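Local coordinates for protein periplasmic beta-glucosidase (PDB 6R5T) that probably hydrolyses terminal, non-reducing beta-D-glucosyl residues with release of beta-D-glucose, as a periplasmic glycoside hydrolase of family 3, at residues A[1-6]-A[313-318]; A[56-61]-A[117-122]; A[63-68]-A[72-77]. The protein carries 1 engineered substitution. One frame throughout, in Å; residues are numbered along the deposited sequence.

In the fold
All three contacts belong to the N-terminal, TIM-barrel-like part of the enzyme and lie on the same side of the chain's centre. Interactions 2 and 3 are the closest pair, with centres about 10 Å apart: both use helix 55-65, and strands 75-78 and 121-122 are neighbours in the parallel sheet. Their seam includes a probable hydrogen bond from His76 N to Asp120 OD2 (2.9 Å). Interaction 1, at the surface, has its centre about 17 Å from that of interaction 3 and meets it where Leu318 CD2 packs on Ile72 CG2 (4.1 Å). The Leu119 side chain of interaction 2 is about 11 Å from a bound glucose; none of the three contacts forms the sugar pocket.

Interaction 1: A[1-6]-A[313-318]; sequences TDKERF and ACRDVL
Arg315 reaches from one helix to the carboxylate of Glu4 on another. From CB the chain leaves with CG anti to the backbone N (chi1 175°), which puts Arg315 CG 4.1 Å from Glu4 OE2; the bend at chi2 then swings CD and the guanidinium across to the carboxylate. Beyond CD, NE points at that same oxygen, OE2 of Glu4, in a weak hydrogen bond of 3.4 Å. The stronger bond comes from the tip: Arg315 NH2 donates to Glu4 OE1 at 3.0 Å, nearly straight at 173°. NH2 comes to the syn side of OE1 but somewhat off the carboxylate plane, while OE1 lies in the guanidinium plane; the two planes are 31° apart, a two-pronged salt bridge with one arm clearly longer. It joins the N-terminal helix 2-12 to helix 307-323 at the surface of the TIM-barrel-like domain. The remaining nitrogen, NH1 of Arg315, forms a salt bridge with Asp316 OD1 at 2.8 Å, on the anti side and tilted from that carboxylate's plane; it also donates to the carbonyl of Lys249. The guanidinium is thus gripped along its edge by two carboxylates, which should fix its rotation. Lys3 CE comes within 4.1 Å of Arg315 NH2, while its ammonium forms a salt bridge with Asp323. The backbone N of Glu4 donates to Thr1 OG1 at 3.2 Å, an ST motif in the first turn.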
ATOM      1  N   THR A   1     -34.105 -32.955 -12.502  1.00 53.38           N
ATOM      2  CA  THR A   1     -33.828 -32.806 -13.956  1.00 50.07           C
ATOM      3  C   THR A   1     -33.281 -34.121 -14.519  1.00 48.37           C
ATOM      4  O   THR A   1     -32.726 -34.924 -13.741  1.00 46.79           O
ATOM      5  CB  THR A   1     -32.821 -31.677 -14.227  1.00 52.58           C
ATOM      6  OG1 THR A   1     -31.753 -31.821 -13.288  1.00 45.58           O
ATOM      7  CG2 THR A   1     -33.425 -30.291 -14.149  1.00 53.11           C
ATOM      8  N   ASP A   2     -33.377 -34.307 -15.835  1.00 46.30           N
ATOM      9  CA  ASP A   2     -32.581 -35.312 -16.580  1.00 46.49           C
ATOM     10  C   ASP A   2     -31.093 -35.194 -16.204  1.00 43.07           C
ATOM     11  O   ASP A   2     -30.463 -36.261 -16.081  1.00 37.16           O
ATOM     12  CB  ASP A   2     -32.707 -35.148 -18.095  1.00 51.69           C
ATOM     13  CG  ASP A   2     -33.633 -36.140 -18.785  1.00 65.72           C
ATOM     14  OD1 ASP A   2     -34.869 -36.005 -18.628  1.00 64.67           O
ATOM     15  OD2 ASP A   2     -33.115 -37.041 -19.488  1.00 76.63           O
ATOM     16  N   LYS A   3     -30.555 -33.976 -16.034  1.00 38.07           N
ATOM     17  CA  LYS A   3     -29.108 -33.776 -15.724  1.00 35.37           C
ATOM     18  C   LYS A   3     -28.786 -34.395 -14.360  1.00 34.86           C
ATOM     19  O   LYS A   3     -27.808 -35.164 -14.276  1.00 27.08           O
ATOM     20  CB  LYS A   3     -28.730 -32.292 -15.734  1.00 34.19           C
ATOM     21  CG  LYS A   3     -27.330 -31.992 -15.232  1.00 32.16           C
ATOM     22  CD  LYS A   3     -26.961 -30.564 -15.469  1.00 31.40           C
ATOM     23  CE  LYS A   3     -25.660 -30.177 -14.805  1.00 30.81           C
ATOM     24  NZ  LYS A   3     -25.385 -28.736 -15.016  1.00 30.95           N
ATOM     25  N   GLU A   4     -29.550 -34.076 -13.314  1.00 34.86           N
ATOM     26  CA  GLU A   4     -29.216 -34.583 -11.961  1.00 38.39           C
ATOM     27  C   GLU A   4     -29.452 -36.104 -11.939  1.00 37.15           C
ATOM     28  O   GLU A   4     -28.657 -36.753 -11.282  1.00 38.08           O
ATOM     29  CB  GLU A   4     -29.863 -33.784 -10.828  1.00 44.73           C
ATOM     30  CG  GLU A   4     -29.157 -32.452 -10.492  1.00 49.75           C
ATOM     31  CD  GLU A   4     -27.638 -32.206 -10.636  1.00 58.24           C
ATOM     32  OE1 GLU A   4     -27.284 -31.229 -11.386  1.00 49.08           O
ATOM     33  OE2 GLU A   4     -26.784 -32.899  -9.949  1.00 46.68           O
ATOM     34  N   ARG A   5     -30.420 -36.657 -12.677  1.00 39.93           N
ATOM     35  CA  ARG A   5     -30.635 -38.128 -12.760  1.00 42.63           C
ATOM     36  C   ARG A   5     -29.420 -38.764 -13.441  1.00 36.38           C
ATOM     37  O   ARG A   5     -28.914 -39.744 -12.913  1.00 31.10           O
ATOM     38  CB  ARG A   5     -31.905 -38.499 -13.537  1.00 51.01           C
ATOM     39  CG  ARG A   5     -33.207 -38.070 -12.865  1.00 61.79           C
ATOM     40  CD  ARG A   5     -34.420 -38.873 -13.318  1.00 65.53           C
ATOM     41  NE  ARG A   5     -34.235 -40.258 -12.895  1.00 78.96           N
ATOM     42  CZ  ARG A   5     -34.452 -41.344 -13.635  1.00 80.59           C
ATOM     43  NH1 ARG A   5     -34.903 -41.244 -14.874  1.00 81.91           N
ATOM     44  NH2 ARG A   5     -34.210 -42.542 -13.121  1.00 79.49           N
ATOM     45  N   PHE A   6     -29.006 -38.236 -14.587  1.00 29.31           N
ATOM     46  CA  PHE A   6     -27.862 -38.730 -15.394  1.00 25.71           C
ATOM     47  C   PHE A   6     -26.633 -38.773 -14.466  1.00 25.22           C
ATOM     48  O   PHE A   6     -25.938 -39.795 -14.429  1.00 22.72           O
ATOM     49  CB  PHE A   6     -27.588 -37.847 -16.622  1.00 26.34           C
ATOM     50  CG  PHE A   6     -26.447 -38.330 -17.473  1.00 27.37           C
ATOM     51  CD1 PHE A   6     -25.140 -37.935 -17.194  1.00 26.00           C
ATOM     52  CD2 PHE A   6     -26.648 -39.208 -18.521  1.00 29.78           C
ATOM     53  CE1 PHE A   6     -24.068 -38.411 -17.934  1.00 27.57           C
ATOM     54  CE2 PHE A   6     -25.567 -39.689 -19.262  1.00 35.02           C
ATOM     55  CZ  PHE A   6     -24.275 -39.293 -18.964  1.00 33.89           C
ATOM     56  N   ALA A 313     -17.315 -32.751  -5.058  1.00 16.26           N
ATOM     57  CA  ALA A 313     -16.228 -32.370  -5.975  1.00 14.85           C
ATOM     58  C   ALA A 313     -16.437 -33.086  -7.300  1.00 15.95           C
ATOM     59  O   ALA A 313     -16.422 -32.482  -8.383  1.00 14.71           O
ATOM     60  CB  ALA A 313     -14.905 -32.649  -5.345  1.00 15.12           C
ATOM     61  N   CYS A 314     -16.692 -34.408  -7.237  1.00 14.77           N
ATOM     62  CA  CYS A 314     -16.911 -35.215  -8.446  1.00 14.76           C
ATOM     63  C   CYS A 314     -18.175 -34.775  -9.192  1.00 14.88           C
ATOM     64  O   CYS A 314     -18.130 -34.612 -10.410  1.00 14.66           O
ATOM     65  CB  CYS A 314     -17.004 -36.673  -8.020  1.00 16.19           C
ATOM     66  SG  CYS A 314     -17.200 -37.756  -9.456  1.00 19.34           S
ATOM     67  N   ARG A 315     -19.282 -34.540  -8.485  1.00 14.85           N
ATOM     68  CA  ARG A 315     -20.520 -34.097  -9.119  1.00 16.25           C
ATOM     69  C   ARG A 315     -20.269 -32.808  -9.905  1.00 14.84           C
ATOM     70  O   ARG A 315     -20.742 -32.694 -11.014  1.00 14.59           O
ATOM     71  CB  ARG A 315     -21.641 -33.881  -8.104  1.00 18.29           C
ATOM     72  CG  ARG A 315     -22.921 -33.294  -8.675  1.00 22.93           C
ATOM     73  CD  ARG A 315     -22.946 -31.748  -8.583  1.00 26.93           C
ATOM     74  NE  ARG A 315     -23.933 -31.144  -9.474  1.00 30.59           N
ATOM     75  CZ  ARG A 315     -23.881 -29.909  -9.975  1.00 31.12           C
ATOM     76  NH1 ARG A 315     -22.867 -29.087  -9.714  1.00 32.54           N
ATOM     77  NH2 ARG A 315     -24.839 -29.508 -10.793  1.00 32.94           N
ATOM     78  N   ASP A 316     -19.474 -31.900  -9.348  1.00 15.00           N
ATOM     79  CA  ASP A 316     -19.220 -30.624 -10.035  1.00 16.04           C
ATOM     80  C   ASP A 316     -18.428 -30.869 -11.317  1.00 14.54           C
ATOM     81  O   ASP A 316     -18.708 -30.196 -12.334  1.00 15.82           O
ATOM     82  CB  ASP A 316     -18.545 -29.637  -9.078  1.00 15.00           C
ATOM     83  CG  ASP A 316     -19.406 -29.120  -7.947  1.00 17.99           C
ATOM     84  OD1 ASP A 316     -20.627 -29.362  -7.988  1.00 19.95           O
ATOM     85  OD2 ASP A 316     -18.821 -28.503  -7.003  1.00 19.53           O
ATOM     86  N   VAL A 317     -17.452 -31.788 -11.308  1.00 13.75           N
ATOM     87  CA  VAL A 317     -16.696 -32.066 -12.543  1.00 13.39           C
ATOM     88  C   VAL A 317     -17.650 -32.666 -13.593  1.00 15.09           C
ATOM     89  O   VAL A 317     -17.617 -32.248 -14.760  1.00 14.70           O
ATOM     90  CB  VAL A 317     -15.506 -32.986 -12.250  1.00 14.53           C
ATOM     91  CG1 VAL A 317     -14.845 -33.421 -13.548  1.00 14.99           C
ATOM     92  CG2 VAL A 317     -14.502 -32.263 -11.339  1.00 15.52           C
ATOM     93  N   LEU A 318     -18.454 -33.653 -13.180  1.00 15.86           N
ATOM     94  CA  LEU A 318     -19.336 -34.360 -14.126  1.00 16.56           C
ATOM     95  C   LEU A 318     -20.361 -33.384 -14.677  1.00 15.55           C
ATOM     96  O   LEU A 318     -20.651 -33.441 -15.879  1.00 16.73           O
ATOM     97  CB  LEU A 318     -20.002 -35.542 -13.400  1.00 16.36           C
ATOM     98  CG  LEU A 318     -19.059 -36.653 -12.939  1.00 16.80           C
ATOM     99  CD1 LEU A 318     -19.887 -37.735 -12.263  1.00 17.84           C
ATOM    100  CD2 LEU A 318     -18.220 -37.220 -14.065  1.00 18.34           C
TER

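Interaction 2: A[56-61]-A[117-122]; sequences PDIRAM and DGLDMS
Ile58 presses its CD1 methyl onto the backbone of Asp117 and Gly118, where a Schellman motif ends helix 100-116 and the chain turns toward strand 121-122 of the TIM-barrel-like sheet. The first shell is almost entirely this one methyl: Ile58 CD1 lies 3.5 Å from Asp117 O and equally close to Gly118 C. A little further on it meets a leucine, with Ile58 CD1 to Leu119 CD2 at 4.1 Å. The other branch, CG2 of Ile58, approaches Gly118 O at 3.9 Å. With CG1 anti to the carbonyl carbon (chi1 -66°) and chi2 extended at 176°, CD1 is carried out from the helix toward the turn. Gly118 has a positive phi of 101°, a conformation in which a CB would jam against the preceding carbonyl oxygen and would also lie tight against Ile58 CD1; its missing side chain lets the methyl come in.

Salt bridges and hydrogen bonds surround the turn. The Asp117 carboxylate is buried and shared: OD1 takes a salt bridge from Arg349, while OD2 is bound by Arg85 and by His84. Asp120, two residues past the glycine, pairs through OD1 with Arg333. On the helix side, Arg59 NH1 donates to the carbonyl of Leu334, whose side chain touches Ile58. The nearest pair of CA atoms is Ile58 CA and Gly118 CA, 6.4 Å apart.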
ATOM      1  N   PRO A  56      -5.372 -32.557 -33.295  1.00 23.50           N
ATOM      2  CA  PRO A  56      -4.780 -33.893 -33.233  1.00 24.02           C
ATOM      3  C   PRO A  56      -4.329 -34.317 -31.832  1.00 24.26           C
ATOM      4  O   PRO A  56      -4.442 -35.484 -31.467  1.00 26.04           O
ATOM      5  CB  PRO A  56      -3.615 -33.894 -34.234  1.00 26.87           C
ATOM      6  CG  PRO A  56      -3.581 -32.503 -34.846  1.00 26.48           C
ATOM      7  CD  PRO A  56      -4.776 -31.705 -34.345  1.00 25.60           C
ATOM      8  N   ASP A  57      -3.776 -33.392 -31.068  1.00 23.73           N
ATOM      9  CA  ASP A  57      -3.237 -33.695 -29.716  1.00 22.47           C
ATOM     10  C   ASP A  57      -4.384 -33.925 -28.735  1.00 19.88           C
ATOM     11  O   ASP A  57      -4.295 -34.890 -27.930  1.00 21.50           O
ATOM     12  CB  ASP A  57      -2.390 -32.548 -29.201  1.00 24.33           C
ATOM     13  CG  ASP A  57      -1.093 -32.357 -29.944  1.00 33.44           C
ATOM     14  OD1 ASP A  57      -0.596 -33.359 -30.485  1.00 37.65           O
ATOM     15  OD2 ASP A  57      -0.598 -31.201 -29.921  1.00 42.86           O
ATOM     16  N   ILE A  58      -5.422 -33.120 -28.855  1.00 20.15           N
ATOM     17  CA  ILE A  58      -6.621 -33.283 -27.988  1.00 20.32           C
ATOM     18  C   ILE A  58      -7.358 -34.577 -28.371  1.00 21.43           C
ATOM     19  O   ILE A  58      -7.789 -35.327 -27.461  1.00 20.95           O
ATOM     20  CB  ILE A  58      -7.527 -32.048 -28.047  1.00 19.43           C
ATOM     21  CG1 ILE A  58      -6.811 -30.836 -27.424  1.00 18.79           C
ATOM     22  CG2 ILE A  58      -8.844 -32.352 -27.345  1.00 18.70           C
ATOM     23  CD1 ILE A  58      -7.597 -29.532 -27.534  1.00 20.41           C
ATOM     24  N   ARG A  59      -7.533 -34.823 -29.667  1.00 21.82           N
ATOM     25  CA  ARG A  59      -8.193 -36.091 -30.088  1.00 22.51           C
ATOM     26  C   ARG A  59      -7.425 -37.272 -29.492  1.00 20.65           C
ATOM     27  O   ARG A  59      -8.082 -38.271 -29.061  1.00 22.10           O
ATOM     28  CB  ARG A  59      -8.193 -36.186 -31.621  1.00 22.81           C
ATOM     29  CG  ARG A  59      -9.276 -35.439 -32.357  1.00 28.29           C
ATOM     30  CD  ARG A  59      -9.356 -35.927 -33.810  1.00 30.29           C
ATOM     31  NE  ARG A  59     -10.095 -37.191 -33.791  1.00 35.48           N
ATOM     32  CZ  ARG A  59     -11.406 -37.323 -33.896  1.00 32.30           C
ATOM     33  NH1 ARG A  59     -12.194 -36.297 -34.157  1.00 35.57           N
ATOM     34  NH2 ARG A  59     -11.926 -38.527 -33.819  1.00 37.57           N
ATOM     35  N   ALA A  60      -6.089 -37.274 -29.544  1.00 22.45           N
ATOM     36  CA  ALA A  60      -5.238 -38.391 -29.062  1.00 22.15           C
ATOM     37  C   ALA A  60      -5.499 -38.650 -27.569  1.00 22.27           C
ATOM     38  O   ALA A  60      -5.621 -39.819 -27.137  1.00 24.67           O
ATOM     39  CB  ALA A  60      -3.784 -38.099 -29.338  1.00 26.07           C
ATOM     40  N   MET A  61      -5.675 -37.588 -26.782  1.00 21.00           N
ATOM     41  CA  MET A  61      -6.027 -37.776 -25.357  1.00 22.07           C
ATOM     42  C   MET A  61      -7.434 -38.346 -25.211  1.00 19.52           C
ATOM     43  O   MET A  61      -7.645 -39.276 -24.374  1.00 19.98           O
ATOM     44  CB  MET A  61      -6.018 -36.444 -24.635  1.00 24.06           C
ATOM     45  CG  MET A  61      -4.760 -35.717 -24.853  1.00 29.82           C
ATOM     46  SD  MET A  61      -3.613 -36.416 -23.773  1.00 38.17           S
ATOM     47  CE  MET A  61      -2.810 -34.871 -23.341  1.00 38.46           C
ATOM     48  N   ASP A 117     -10.042 -25.569 -32.232  1.00 16.98           N
ATOM     49  CA  ASP A 117      -8.855 -26.406 -31.987  1.00 17.71           C
ATOM     50  C   ASP A 117      -9.164 -27.523 -30.979  1.00 18.16           C
ATOM     51  O   ASP A 117      -8.227 -28.276 -30.697  1.00 18.59           O
ATOM     52  CB  ASP A 117      -7.665 -25.568 -31.521  1.00 18.20           C
ATOM     53  CG  ASP A 117      -7.093 -24.678 -32.622  1.00 20.17           C
ATOM     54  OD1 ASP A 117      -7.327 -24.985 -33.846  1.00 21.36           O
ATOM     55  OD2 ASP A 117      -6.363 -23.719 -32.289  1.00 18.03           O
ATOM     56  N   GLY A 118     -10.414 -27.618 -30.486  1.00 15.90           N
ATOM     57  CA  GLY A 118     -10.802 -28.721 -29.593  1.00 17.17           C
ATOM     58  C   GLY A 118     -10.843 -28.351 -28.129  1.00 17.14           C
ATOM     59  O   GLY A 118     -11.221 -29.201 -27.295  1.00 16.59           O
ATOM     60  N   LEU A 119     -10.509 -27.108 -27.776  1.00 15.51           N
ATOM     61  CA  LEU A 119     -10.637 -26.710 -26.353  1.00 15.66           C
ATOM     62  C   LEU A 119     -12.080 -26.521 -25.897  1.00 15.27           C
ATOM     63  O   LEU A 119     -12.917 -25.989 -26.626  1.00 16.28           O
ATOM     64  CB  LEU A 119      -9.845 -25.409 -26.154  1.00 15.47           C
ATOM     65  CG  LEU A 119      -8.341 -25.622 -26.266  1.00 15.31           C
ATOM     66  CD1 LEU A 119      -7.646 -24.287 -26.564  1.00 18.07           C
ATOM     67  CD2 LEU A 119      -7.757 -26.321 -25.032  1.00 15.60           C
ATOM     68  N   ASP A 120     -12.359 -26.867 -24.629  1.00 13.74           N
ATOM     69  CA  ASP A 120     -13.686 -26.765 -24.017  1.00 14.54           C
ATOM     70  C   ASP A 120     -13.769 -25.613 -23.015  1.00 14.87           C
ATOM     71  O   ASP A 120     -14.871 -25.279 -22.618  1.00 15.98           O
ATOM     72  CB  ASP A 120     -14.018 -28.012 -23.205  1.00 15.87           C
ATOM     73  CG  ASP A 120     -13.880 -29.320 -23.953  1.00 17.75           C
ATOM     74  OD1 ASP A 120     -14.612 -29.462 -24.975  1.00 18.62           O
ATOM     75  OD2 ASP A 120     -12.977 -30.111 -23.617  1.00 18.36           O
ATOM     76  N   MET A 121     -12.628 -25.107 -22.537  1.00 14.87           N
ATOM     77  CA  MET A 121     -12.627 -24.203 -21.362  1.00 14.96           C
ATOM     78  C   MET A 121     -11.447 -23.230 -21.459  1.00 13.96           C
ATOM     79  O   MET A 121     -10.350 -23.614 -21.859  1.00 14.65           O
ATOM     80  CB  MET A 121     -12.545 -24.993 -20.066  1.00 14.89           C
ATOM     81  CG  MET A 121     -12.432 -24.082 -18.837  1.00 16.21           C
ATOM     82  SD  MET A 121     -12.160 -25.015 -17.296  1.00 17.42           S
ATOM     83  CE  MET A 121     -13.771 -25.728 -17.087  1.00 19.16           C
ATOM     84  N   SER A 122     -11.709 -21.989 -21.088  1.00 12.94           N
ATOM     85  CA  SER A 122     -10.624 -21.023 -20.844  1.00 14.64           C
ATOM     86  C   SER A 122     -10.588 -20.642 -19.371  1.00 13.00           C
ATOM     87  O   SER A 122     -11.631 -20.373 -18.779  1.00 13.72           O
ATOM     88  CB  SER A 122     -10.765 -19.794 -21.696  1.00 15.77           C
ATOM     89  OG  SER A 122      -9.640 -18.925 -21.440  1.00 16.55           O
TER

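Interaction 3: A[63-68]-A[72-77]; sequences DQVRHS and IPLFHA
Ile72 offers its backbone, rather than its side chain, to Val65: the carbonyl oxygen O of Ile72 is 3.3 Å from Val65 CG1, and the CB of Ile72 points away. The same oxygen accepts a hydrogen bond from water 1 at 3.1 Å, and that water donates a second one to Ser68 OG at 2.9 Å, bridging the two segments. Ser68 OG is itself a donor, to Val65 O at 2.8 Å and in the carbonyl plane, and Ser68 N bonds that oxygen too, closing a type I turn from Val65 to Ser68 with two grips on one acceptor. Pro73 follows; its CB points away from the helix, and the ring touches Gln62 and Leu326, while its N is 4.1 Å from Val65 CG1. Residues 72-74 lie in the loop that leads from helix 55-65 into strand 75-78, the closing strand of the beta-alpha-beta unit 48-50, 55-65, 75-78, the building block of a TIM barrel. Leu74 then brings its branch point back to the helix: Leu74 CG lies 3.9 Å from Val65 CG2, and the two side chains run alongside in opposing senses. Val65 serves both neighbours because CG1 stands anti to its backbone N (chi1 166°), over the Ile72 carbonyl, while CG2 faces both the Ile72 carbonyl oxygen and Leu74 CG. Leu74 N is bound by the Gln62 side chain.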
ATOM      1  N   ASP A  63      -9.070 -40.071 -27.197  1.00 22.49           N
ATOM      2  CA  ASP A  63      -9.041 -41.469 -27.681  1.00 23.90           C
ATOM      3  C   ASP A  63      -8.672 -42.428 -26.548  1.00 23.77           C
ATOM      4  O   ASP A  63      -9.130 -43.574 -26.598  1.00 25.35           O
ATOM      5  CB  ASP A  63      -8.094 -41.658 -28.854  1.00 22.88           C
ATOM      6  CG  ASP A  63      -8.583 -41.093 -30.175  1.00 24.09           C
ATOM      7  OD1 ASP A  63      -9.771 -40.748 -30.339  1.00 26.64           O
ATOM      8  OD2 ASP A  63      -7.747 -40.971 -31.043  1.00 29.86           O
ATOM      9  N   GLN A  64      -7.840 -42.018 -25.597  1.00 23.11           N
ATOM     10  CA  GLN A  64      -7.365 -42.904 -24.517  1.00 21.81           C
ATOM     11  C   GLN A  64      -8.524 -43.240 -23.590  1.00 22.49           C
ATOM     12  O   GLN A  64      -8.454 -44.278 -22.909  1.00 20.20           O
ATOM     13  CB  GLN A  64      -6.216 -42.292 -23.736  1.00 24.82           C
ATOM     14  CG  GLN A  64      -5.045 -41.911 -24.624  1.00 27.89           C
ATOM     15  CD  GLN A  64      -4.677 -43.039 -25.555  1.00 33.85           C
ATOM     16  OE1 GLN A  64      -4.360 -44.137 -25.090  1.00 37.62           O
ATOM     17  NE2 GLN A  64      -4.769 -42.788 -26.860  1.00 35.44           N
ATOM     18  N   VAL A  65      -9.533 -42.372 -23.507  1.00 20.76           N
ATOM     19  CA  VAL A  65     -10.700 -42.580 -22.604  1.00 22.37           C
ATOM     20  C   VAL A  65     -11.431 -43.879 -22.963  1.00 24.30           C
ATOM     21  O   VAL A  65     -11.957 -44.514 -22.051  1.00 25.37           O
ATOM     22  CB  VAL A  65     -11.633 -41.364 -22.681  1.00 23.92           C
ATOM     23  CG1 VAL A  65     -12.970 -41.631 -22.080  1.00 25.35           C
ATOM     24  CG2 VAL A  65     -10.975 -40.166 -22.020  1.00 23.17           C
ATOM     25  N   ARG A  66     -11.493 -44.200 -24.249  1.00 27.21           N
ATOM     26  CA  ARG A  66     -12.199 -45.415 -24.740  1.00 31.47           C
ATOM     27  C   ARG A  66     -11.643 -46.649 -24.028  1.00 26.49           C
ATOM     28  O   ARG A  66     -12.332 -47.703 -24.055  1.00 26.92           O
ATOM     29  CB  ARG A  66     -12.020 -45.580 -26.252  1.00 41.41           C
ATOM     30  CG  ARG A  66     -12.574 -44.454 -27.121  1.00 55.49           C
ATOM     31  CD  ARG A  66     -13.056 -44.972 -28.482  1.00 66.98           C
ATOM     32  NE  ARG A  66     -12.517 -44.425 -29.732  1.00 73.18           N
ATOM     33  CZ  ARG A  66     -11.397 -44.840 -30.333  1.00 80.63           C
ATOM     34  NH1 ARG A  66     -10.624 -45.749 -29.755  1.00 84.72           N
ATOM     35  NH2 ARG A  66     -11.033 -44.312 -31.492  1.00 77.85           N
ATOM     36  N   HIS A  67     -10.428 -46.608 -23.458  1.00 24.42           N
ATOM     37  CA  HIS A  67      -9.794 -47.795 -22.829  1.00 23.33           C
ATOM     38  C   HIS A  67     -10.122 -47.896 -21.337  1.00 26.94           C
ATOM     39  O   HIS A  67      -9.761 -48.891 -20.727  1.00 28.42           O
ATOM     40  CB  HIS A  67      -8.278 -47.820 -23.032  1.00 29.66           C
ATOM     41  CG  HIS A  67      -7.881 -47.907 -24.458  1.00 34.56           C
ATOM     42  ND1 HIS A  67      -8.076 -49.054 -25.227  1.00 37.84           N
ATOM     43  CD2 HIS A  67      -7.327 -46.985 -25.276  1.00 37.22           C
ATOM     44  CE1 HIS A  67      -7.633 -48.827 -26.449  1.00 37.81           C
ATOM     45  NE2 HIS A  67      -7.162 -47.569 -26.506  1.00 37.10           N
ATOM     46  N   SER A  68     -10.767 -46.898 -20.734  1.00 23.88           N
ATOM     47  CA  SER A  68     -11.086 -46.941 -19.285  1.00 23.00           C
ATOM     48  C   SER A  68     -12.378 -47.725 -19.101  1.00 20.84           C
ATOM     49  O   SER A  68     -13.106 -47.961 -20.091  1.00 24.01           O
ATOM     50  CB  SER A  68     -11.199 -45.537 -18.676  1.00 22.88           C
ATOM     51  OG  SER A  68     -12.245 -44.817 -19.269  1.00 24.31           O
ATOM     52  N   ILE A  72     -15.385 -41.969 -19.206  1.00 19.65           N
ATOM     53  CA  ILE A  72     -15.823 -40.572 -18.915  1.00 17.03           C
ATOM     54  C   ILE A  72     -14.887 -39.659 -19.700  1.00 17.14           C
ATOM     55  O   ILE A  72     -13.674 -39.716 -19.513  1.00 18.26           O
ATOM     56  CB  ILE A  72     -15.795 -40.286 -17.401  1.00 18.23           C
ATOM     57  CG1 ILE A  72     -16.790 -41.176 -16.638  1.00 18.38           C
ATOM     58  CG2 ILE A  72     -16.066 -38.817 -17.157  1.00 15.57           C
ATOM     59  CD1 ILE A  72     -16.664 -41.097 -15.166  1.00 17.85           C
ATOM     60  N   PRO A  73     -15.432 -38.777 -20.565  1.00 17.05           N
ATOM     61  CA  PRO A  73     -14.593 -37.922 -21.395  1.00 16.82           C
ATOM     62  C   PRO A  73     -13.837 -36.866 -20.571  1.00 16.59           C
ATOM     63  O   PRO A  73     -14.289 -36.486 -19.484  1.00 16.17           O
ATOM     64  CB  PRO A  73     -15.547 -37.194 -22.304  1.00 17.64           C
ATOM     65  CG  PRO A  73     -16.801 -37.156 -21.522  1.00 18.42           C
ATOM     66  CD  PRO A  73     -16.852 -38.503 -20.795  1.00 17.80           C
ATOM     67  N   LEU A  74     -12.687 -36.496 -21.092  1.00 16.90           N
ATOM     68  CA  LEU A  74     -11.910 -35.363 -20.530  1.00 15.13           C
ATOM     69  C   LEU A  74     -12.582 -34.082 -20.972  1.00 14.50           C
ATOM     70  O   LEU A  74     -13.243 -34.056 -22.019  1.00 18.63           O
ATOM     71  CB  LEU A  74     -10.495 -35.414 -21.113  1.00 17.05           C
ATOM     72  CG  LEU A  74      -9.715 -36.659 -20.746  1.00 16.63           C
ATOM     73  CD1 LEU A  74      -8.553 -36.814 -21.692  1.00 18.53           C
ATOM     74  CD2 LEU A  74      -9.248 -36.609 -19.308  1.00 17.96           C
ATOM     75  N   PHE A  75     -12.318 -33.017 -20.214  1.00 15.70           N
ATOM     76  CA  PHE A  75     -12.336 -31.672 -20.833  1.00 15.07           C
ATOM     77  C   PHE A  75     -10.902 -31.142 -20.937  1.00 14.67           C
ATOM     78  O   PHE A  75      -9.996 -31.565 -20.198  1.00 14.85           O
ATOM     79  CB  PHE A  75     -13.315 -30.722 -20.140  1.00 15.21           C
ATOM     80  CG  PHE A  75     -12.902 -30.192 -18.799  1.00 15.85           C
ATOM     81  CD1 PHE A  75     -11.950 -29.199 -18.675  1.00 17.15           C
ATOM     82  CD2 PHE A  75     -13.539 -30.608 -17.648  1.00 16.55           C
ATOM     83  CE1 PHE A  75     -11.630 -28.672 -17.426  1.00 16.00           C
ATOM     84  CE2 PHE A  75     -13.211 -30.111 -16.400  1.00 16.99           C
ATOM     85  CZ  PHE A  75     -12.253 -29.136 -16.285  1.00 17.07           C
ATOM     86  N   HIS A  76     -10.728 -30.205 -21.855  1.00 14.83           N
ATOM     87  CA  HIS A  76      -9.414 -29.597 -22.179  1.00 15.06           C
ATOM     88  C   HIS A  76      -9.503 -28.093 -21.990  1.00 15.34           C
ATOM     89  O   HIS A  76     -10.418 -27.471 -22.572  1.00 14.71           O
ATOM     90  CB  HIS A  76      -8.974 -29.944 -23.615  1.00 15.82           C
ATOM     91  CG  HIS A  76      -8.495 -31.343 -23.737  1.00 17.40           C
ATOM     92  ND1 HIS A  76      -9.394 -32.399 -23.847  1.00 18.51           N
ATOM     93  CD2 HIS A  76      -7.242 -31.881 -23.733  1.00 18.35           C
ATOM     94  CE1 HIS A  76      -8.672 -33.517 -23.878  1.00 19.24           C
ATOM     95  NE2 HIS A  76      -7.380 -33.236 -23.838  1.00 20.21           N
ATOM     96  N   ALA A  77      -8.578 -27.559 -21.208  1.00 14.61           N
ATOM     97  CA  ALA A  77      -8.565 -26.122 -20.886  1.00 14.56           C
ATOM     98  C   ALA A  77      -7.276 -25.468 -21.352  1.00 14.05           C
ATOM     99  O   ALA A  77      -6.240 -26.122 -21.514  1.00 14.31           O
ATOM    100  CB  ALA A  77      -8.811 -25.946 -19.402  1.00 14.13           C
TER
HETATM  101  O   HOH W   1     -12.680 -42.236 -17.961  1.00 35.25           O